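Local coordinates for protein ACDH-11, isoform b (Caenorhabditis elegans, PDB 4Y9J) that belongs to the acyl-CoA dehydrogenase family, binds flavin-adenine dinucleotide and assembles from four copies of its chain, at residues B[197-209]-B[235-249]. Numbering follows the deposited sequence.
Sequences SDVAGGCDTYAVQ and LARIVDSDGNALEGS. With UCC (S-{(3S,5R,9R)-1-[(2R,3S,4R,5R)-5-(6-amino-9H-purin-9-yl)-4-hydroxy-3-(phosphonooxy)tetrahydrofuran-2-yl]-3,5,9-trihydroxy-8,8-dimethyl-3,5-dioxido-10,14-dioxo-2,4,6-trioxa-11,15-diaza-3lambda~5~,5lambda~5~-diphosphaheptadecan-17-yl} undecanethioate), chain F.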
loop_
_atom_site.group_PDB
_atom_site.type_symbol
_atom_site.label_atom_id
_atom_site.label_comp_id
_atom_site.label_asym_id
_atom_site.label_seq_id
_atom_site.Cartn_x
_atom_site.Cartn_y
_atom_site.Cartn_z
ATOM N N SER B 197 -16.123 9.290 -27.706
ATOM C CA SER B 197 -16.028 9.817 -29.046
ATOM C C SER B 197 -17.400 10.333 -29.498
ATOM O O SER B 197 -17.524 11.392 -30.133
ATOM C CB SER B 197 -15.581 8.725 -30.012
ATOM O OG SER B 197 -14.373 8.184 -29.600
ATOM N N ASP B 198 -18.433 9.560 -29.194
ATOM C CA ASP B 198 -19.780 9.802 -29.729
ATOM C C ASP B 198 -20.679 10.282 -28.582
ATOM O O ASP B 198 -21.242 9.474 -27.874
ATOM C CB ASP B 198 -20.352 8.487 -30.238
ATOM C CG ASP B 198 -21.754 8.643 -30.770
ATOM O OD1 ASP B 198 -22.237 9.833 -30.957
ATOM O OD2 ASP B 198 -22.380 7.564 -30.998
ATOM N N VAL B 199 -20.739 11.582 -28.391
ATOM C CA VAL B 199 -21.481 12.145 -27.266
ATOM C C VAL B 199 -22.948 12.256 -27.653
ATOM O O VAL B 199 -23.829 12.161 -26.775
ATOM C CB VAL B 199 -20.887 13.505 -26.793
ATOM C CG1 VAL B 199 -21.091 14.604 -27.824
ATOM C CG2 VAL B 199 -21.471 13.927 -25.443
ATOM N N ALA B 200 -23.238 12.443 -28.971
ATOM C CA ALA B 200 -24.603 12.452 -29.424
ATOM C C ALA B 200 -25.343 11.191 -29.079
ATOM O O ALA B 200 -26.493 11.234 -28.745
ATOM C CB ALA B 200 -24.671 12.635 -30.941
ATOM N N GLY B 201 -24.710 10.052 -29.295
ATOM C CA GLY B 201 -25.308 8.741 -28.971
ATOM C C GLY B 201 -25.028 8.322 -27.521
ATOM O O GLY B 201 -25.798 7.599 -26.893
ATOM N N GLY B 202 -23.927 8.801 -26.981
ATOM C CA GLY B 202 -23.465 8.352 -25.650
ATOM C C GLY B 202 -24.074 9.056 -24.450
ATOM O O GLY B 202 -24.154 8.457 -23.355
ATOM N N CYS B 203 -24.384 10.335 -24.589
ATOM C CA CYS B 203 -24.751 11.111 -23.416
ATOM C C CYS B 203 -26.152 10.763 -22.953
ATOM O O CYS B 203 -27.116 10.925 -23.694
ATOM C CB CYS B 203 -24.636 12.610 -23.704
ATOM S SG CYS B 203 -25.127 13.661 -22.272
ATOM N N ASP B 204 -26.259 10.339 -21.692
ATOM C CA ASP B 204 -27.541 10.041 -21.036
ATOM C C ASP B 204 -27.628 10.810 -19.684
ATOM O O ASP B 204 -28.111 10.236 -18.659
ATOM C CB ASP B 204 -27.609 8.536 -20.767
ATOM C CG ASP B 204 -29.012 8.037 -20.646
ATOM O OD1 ASP B 204 -29.865 8.381 -21.524
ATOM O OD2 ASP B 204 -29.302 7.284 -19.717
ATOM N N THR B 205 -27.231 12.095 -19.699
ATOM C CA THR B 205 -27.494 13.005 -18.581
ATOM C C THR B 205 -28.618 13.927 -18.907
ATOM O O THR B 205 -28.684 14.422 -20.049
ATOM C CB THR B 205 -26.217 13.759 -18.245
ATOM O OG1 THR B 205 -25.247 12.793 -17.857
ATOM C CG2 THR B 205 -26.415 14.757 -17.136
ATOM N N TYR B 206 -29.525 14.146 -17.921
ATOM C CA TYR B 206 -30.766 14.858 -18.099
ATOM C C TYR B 206 -30.771 16.052 -17.172
ATOM O O TYR B 206 -30.177 16.002 -16.068
ATOM C CB TYR B 206 -31.991 13.945 -17.846
ATOM C CG TYR B 206 -32.003 12.857 -18.868
ATOM C CD1 TYR B 206 -31.232 11.725 -18.694
ATOM C CD2 TYR B 206 -32.692 13.008 -20.061
ATOM C CE1 TYR B 206 -31.153 10.746 -19.666
ATOM C CE2 TYR B 206 -32.623 12.059 -21.049
ATOM C CZ TYR B 206 -31.840 10.926 -20.861
ATOM O OH TYR B 206 -31.794 9.937 -21.799
ATOM N N ALA B 207 -31.390 17.120 -17.637
ATOM C CA ALA B 207 -31.444 18.399 -16.923
ATOM C C ALA B 207 -32.884 18.776 -16.698
ATOM O O ALA B 207 -33.657 18.928 -17.660
ATOM C CB ALA B 207 -30.759 19.488 -17.729
ATOM N N VAL B 208 -33.251 18.942 -15.427
ATOM C CA VAL B 208 -34.607 19.256 -15.095
ATOM C C VAL B 208 -34.697 20.691 -14.637
ATOM O O VAL B 208 -34.049 21.072 -13.696
ATOM C CB VAL B 208 -35.146 18.342 -13.994
ATOM C CG1 VAL B 208 -36.523 18.804 -13.551
ATOM C CG2 VAL B 208 -35.217 16.905 -14.504
ATOM N N GLN B 209 -35.559 21.477 -15.267
ATOM C CA GLN B 209 -35.590 22.901 -14.963
ATOM C C GLN B 209 -35.961 23.159 -13.524
ATOM O O GLN B 209 -36.954 22.658 -13.040
ATOM C CB GLN B 209 -36.569 23.619 -15.880
ATOM C CG GLN B 209 -36.472 25.140 -15.779
ATOM C CD GLN B 209 -37.517 25.839 -16.634
ATOM O OE1 GLN B 209 -38.688 25.477 -16.604
ATOM N NE2 GLN B 209 -37.090 26.803 -17.436
ATOM N N LEU B 235 -22.436 18.613 -20.683
ATOM C CA LEU B 235 -23.570 18.523 -21.612
ATOM C C LEU B 235 -24.614 17.704 -20.942
ATOM O O LEU B 235 -24.242 16.772 -20.231
ATOM C CB LEU B 235 -23.138 17.760 -22.843
ATOM C CG LEU B 235 -22.044 18.470 -23.631
ATOM C CD1 LEU B 235 -21.621 17.560 -24.791
ATOM C CD2 LEU B 235 -22.486 19.840 -24.179
ATOM N N ALA B 236 -25.875 18.023 -21.195
ATOM C CA ALA B 236 -27.026 17.271 -20.739
ATOM C C ALA B 236 -28.220 17.493 -21.642
ATOM O O ALA B 236 -28.240 18.445 -22.414
ATOM C CB ALA B 236 -27.387 17.700 -19.318
ATOM N N ARG B 237 -29.222 16.627 -21.513
ATOM C CA ARG B 237 -30.467 16.714 -22.245
ATOM C C ARG B 237 -31.567 17.307 -21.427
ATOM O O ARG B 237 -31.935 16.777 -20.379
ATOM C CB ARG B 237 -30.910 15.329 -22.661
ATOM C CG ARG B 237 -29.897 14.605 -23.525
ATOM C CD ARG B 237 -30.427 13.280 -24.078
ATOM N NE ARG B 237 -29.300 12.593 -24.659
ATOM C CZ ARG B 237 -28.814 12.794 -25.878
ATOM N NH1 ARG B 237 -29.442 13.627 -26.747
ATOM N NH2 ARG B 237 -27.702 12.150 -26.229
ATOM N N ILE B 238 -32.131 18.400 -21.942
ATOM C CA ILE B 238 -33.107 19.136 -21.214
ATOM C C ILE B 238 -34.392 18.349 -21.337
ATOM O O ILE B 238 -34.688 17.807 -22.411
ATOM C CB ILE B 238 -33.247 20.580 -21.753
ATOM C CG1 ILE B 238 -31.987 21.360 -21.312
ATOM C CG2 ILE B 238 -34.547 21.181 -21.248
ATOM C CD1 ILE B 238 -32.083 22.854 -21.519
ATOM N N VAL B 239 -35.081 18.207 -20.218
ATOM C CA VAL B 239 -36.351 17.491 -20.150
ATOM C C VAL B 239 -37.494 18.504 -20.321
ATOM O O VAL B 239 -37.551 19.484 -19.602
ATOM C CB VAL B 239 -36.518 16.819 -18.761
ATOM C CG1 VAL B 239 -37.845 16.074 -18.686
ATOM C CG2 VAL B 239 -35.346 15.890 -18.452
ATOM N N ASP B 240 -38.398 18.255 -21.269
ATOM C CA ASP B 240 -39.498 19.178 -21.500
ATOM C C ASP B 240 -40.633 18.987 -20.463
ATOM O O ASP B 240 -40.563 18.112 -19.606
ATOM C CB ASP B 240 -39.993 19.056 -22.942
ATOM C CG ASP B 240 -40.613 17.729 -23.236
ATOM O OD1 ASP B 240 -41.224 17.120 -22.354
ATOM O OD2 ASP B 240 -40.482 17.281 -24.368
ATOM N N SER B 241 -41.672 19.816 -20.535
ATOM C CA SER B 241 -42.785 19.758 -19.576
ATOM C C SER B 241 -43.634 18.463 -19.686
ATOM O O SER B 241 -44.521 18.241 -18.886
ATOM C CB SER B 241 -43.681 20.975 -19.789
ATOM O OG SER B 241 -44.213 20.906 -21.102
ATOM N N ASP B 242 -43.395 17.622 -20.685
ATOM C CA ASP B 242 -44.069 16.319 -20.764
ATOM C C ASP B 242 -43.197 15.205 -20.180
ATOM O O ASP B 242 -43.613 14.052 -20.124
ATOM C CB ASP B 242 -44.369 15.969 -22.206
ATOM C CG ASP B 242 -45.393 16.881 -22.822
ATOM O OD1 ASP B 242 -46.525 16.990 -22.306
ATOM O OD2 ASP B 242 -45.069 17.470 -23.862
ATOM N N GLY B 243 -41.968 15.533 -19.808
ATOM C CA GLY B 243 -41.085 14.554 -19.210
ATOM C C GLY B 243 -40.228 13.821 -20.217
ATOM O O GLY B 243 -39.672 12.757 -19.884
ATOM N N ASN B 244 -40.133 14.377 -21.437
ATOM C CA ASN B 244 -39.390 13.771 -22.546
ATOM C C ASN B 244 -38.121 14.580 -22.854
ATOM O O ASN B 244 -37.982 15.725 -22.434
ATOM C CB ASN B 244 -40.261 13.682 -23.820
ATOM C CG ASN B 244 -41.523 12.822 -23.641
ATOM O OD1 ASN B 244 -41.550 11.822 -22.929
ATOM N ND2 ASN B 244 -42.574 13.213 -24.322
ATOM N N ALA B 245 -37.233 13.974 -23.629
ATOM C CA ALA B 245 -36.026 14.619 -24.077
ATOM C C ALA B 245 -35.758 14.220 -25.546
ATOM O O ALA B 245 -36.408 13.307 -26.059
ATOM C CB ALA B 245 -34.868 14.216 -23.168
ATOM N N LEU B 246 -34.862 14.927 -26.225
ATOM C CA LEU B 246 -34.519 14.608 -27.618
ATOM C C LEU B 246 -33.292 13.695 -27.660
ATOM O O LEU B 246 -32.291 13.989 -27.014
ATOM C CB LEU B 246 -34.166 15.875 -28.388
ATOM C CG LEU B 246 -35.036 16.464 -29.498
ATOM C CD1 LEU B 246 -36.065 17.463 -28.980
ATOM C CD2 LEU B 246 -34.124 17.130 -30.535
ATOM N N GLU B 247 -33.339 12.628 -28.454
ATOM C CA GLU B 247 -32.111 11.885 -28.746
ATOM C C GLU B 247 -31.193 12.667 -29.657
ATOM O O GLU B 247 -31.618 13.586 -30.310
ATOM C CB GLU B 247 -32.425 10.577 -29.439
ATOM C CG GLU B 247 -33.171 9.605 -28.548
ATOM C CD GLU B 247 -33.137 8.194 -29.104
ATOM O OE1 GLU B 247 -33.670 8.002 -30.225
ATOM O OE2 GLU B 247 -32.565 7.321 -28.398
ATOM N N GLY B 248 -29.944 12.244 -29.739
ATOM C CA GLY B 248 -28.992 12.742 -30.716
ATOM C C GLY B 248 -28.351 14.064 -30.338
ATOM O O GLY B 248 -28.580 14.587 -29.261
ATOM N N SER B 249 -27.540 14.603 -31.244
ATOM C CA SER B 249 -26.775 15.834 -30.983
ATOM C C SER B 249 -27.699 16.971 -30.648
ATOM O O SER B 249 -27.424 17.776 -29.784
ATOM C CB SER B 249 -25.928 16.244 -32.191
ATOM O OG SER B 249 -25.026 17.262 -31.847
HETATM O OA1 UCC F . -10.884 13.875 -22.903
HETATM C CA1 UCC F . -11.268 14.899 -22.215
HETATM C CA2 UCC F . -10.522 15.635 -21.096
HETATM C CA3 UCC F . -9.049 15.430 -20.926
HETATM C CA4 UCC F . -8.307 16.771 -20.606
HETATM C CA5 UCC F . -7.418 17.158 -21.795
HETATM C CA6 UCC F . -6.088 17.654 -21.344
HETATM C CA7 UCC F . -5.202 18.040 -22.518
HETATM C CA8 UCC F . -4.105 18.637 -21.732
HETATM C CA9 UCC F . -2.739 18.315 -22.015
HETATM C C10 UCC F . -2.062 17.585 -20.944
HETATM C C11 UCC F . -1.731 16.271 -21.638
HETATM S S UCC F . -12.749 15.663 -22.357
HETATM C CP1 UCC F . -13.742 14.793 -23.629
HETATM C CP2 UCC F . -13.161 14.802 -25.009
HETATM N NP1 UCC F . -14.125 14.347 -26.031
HETATM C CP3 UCC F . -13.825 14.590 -27.309
HETATM O OP1 UCC F . -12.751 15.053 -27.694
HETATM C CP4 UCC F . -14.918 14.333 -28.325
HETATM C CP5 UCC F . -14.366 13.441 -29.447
HETATM N NP2 UCC F . -15.440 13.435 -30.432
HETATM C CP6 UCC F . -15.628 14.383 -31.349
HETATM O OP2 UCC F . -14.848 15.307 -31.533
HETATM C CP8 UCC F . -16.829 14.162 -32.246
HETATM O OP3 UCC F . -16.434 14.422 -33.628
HETATM C CPB UCC F . -17.991 15.110 -32.062
HETATM C CP7 UCC F . -17.713 16.610 -31.886
HETATM C CP9 UCC F . -18.277 14.906 -30.511
HETATM C CPA UCC F . -19.356 14.539 -32.507
HETATM O O7 UCC F . -20.400 15.505 -32.225
HETATM P P2 UCC F . -21.806 15.432 -33.027
HETATM O O21 UCC F . -22.755 16.503 -32.512
HETATM O O22 UCC F . -22.161 13.942 -33.133
HETATM O O6 UCC F . -21.274 15.803 -34.519
HETATM P P1 UCC F . -21.653 17.052 -35.433
HETATM O O11 UCC F . -23.138 17.118 -35.760
HETATM O O12 UCC F . -20.658 16.948 -36.549
HETATM O "O5'" UCC F . -21.223 18.297 -34.408
HETATM C "C5'" UCC F . -22.222 19.246 -33.961
HETATM C "C4'" UCC F . -21.789 20.699 -34.236
HETATM C "C3'" UCC F . -21.583 20.947 -35.727
HETATM O "O3'" UCC F . -21.917 22.300 -35.915
HETATM P P3 UCC F . -23.146 22.753 -36.797
HETATM O O33 UCC F . -23.145 24.252 -36.594
HETATM O O32 UCC F . -24.351 22.173 -36.094
HETATM O O31 UCC F . -22.811 22.217 -38.212
HETATM C "C2'" UCC F . -20.094 20.764 -35.985
HETATM O "O2'" UCC F . -19.544 21.596 -37.004
HETATM O "O4'" UCC F . -20.515 20.955 -33.607
HETATM C "C1'" UCC F . -19.578 21.267 -34.631
HETATM N N9 UCC F . -18.235 20.807 -34.249
HETATM C C4 UCC F . -17.186 21.624 -34.248
HETATM N N3 UCC F . -16.990 22.946 -34.467
HETATM C C8 UCC F . -17.871 19.542 -33.934
HETATM N N7 UCC F . -16.551 19.529 -33.670
HETATM C C5 UCC F . -16.066 20.781 -33.834
HETATM C C6 UCC F . -14.757 21.466 -33.659
HETATM N N6 UCC F . -13.678 20.738 -33.275
HETATM N N1 UCC F . -14.681 22.799 -33.971
HETATM C C2 UCC F . -15.768 23.497 -34.359
HETATM O O HOH W 1 -28.919 9.860 -28.552
HETATM O O HOH W 2 -37.501 20.265 -17.115
#
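Arg237 reaches from strand 235-238 to the end of helix 199-202, its chain extended from CG to NE, where its guanidinium donates to backbone carbonyls. NE and NH2 grip Cys203 O side-on, each at 2.9 Å, with the oxygen in the guanidinium plane. NH2 also donates to Ala200 O (2.9 Å), meeting it from above that carbonyl's plane, and NH1 turns back to Gly248 O (2.8 Å) and Leu246 O. Five bonds thus fix the rotation of the guanidinium and tie the helix end to loop 246-248. A water bridges Ala200 O and Gly248 N alongside. The CD2-CE2 side of the Tyr206 ring crosses the aliphatic part of Arg237 obliquely, CE2 3.9 Å from Arg237 CD, ring and guanidinium planes 49° apart. Tyr206 CG stands anti to its own carbonyl carbon (chi1 -64°), which brings the CE2 edge to Ala245 CB (3.8 Å); the hydroxyl makes a very short bond to Asp204 OD1. Ala207 CB, on the other face, packs against Ala236 CB and Ile238 CG1. The strands pair in parallel through Arg237 N to Thr205 O (2.7 Å), Ala207 N to Arg237 O and Val239 N to Ala207 O. At the ligand end Ala200 CB sits against Ser249, whose OG makes a very short contact, 2.5 Å, with UCC O21, while Ser197 O accepts from UCC NP2. Within the middle-domain beta-sheet, strand 206-209 is flanked by strands 231-238 and 214-225, and strand 252-258 borders 231-238; helix 304-338 touches Val199 and Ser249, and Asn244 and Ala245 pair antiparallel with a strand of a second subunit, so that the sheet runs on across the interface.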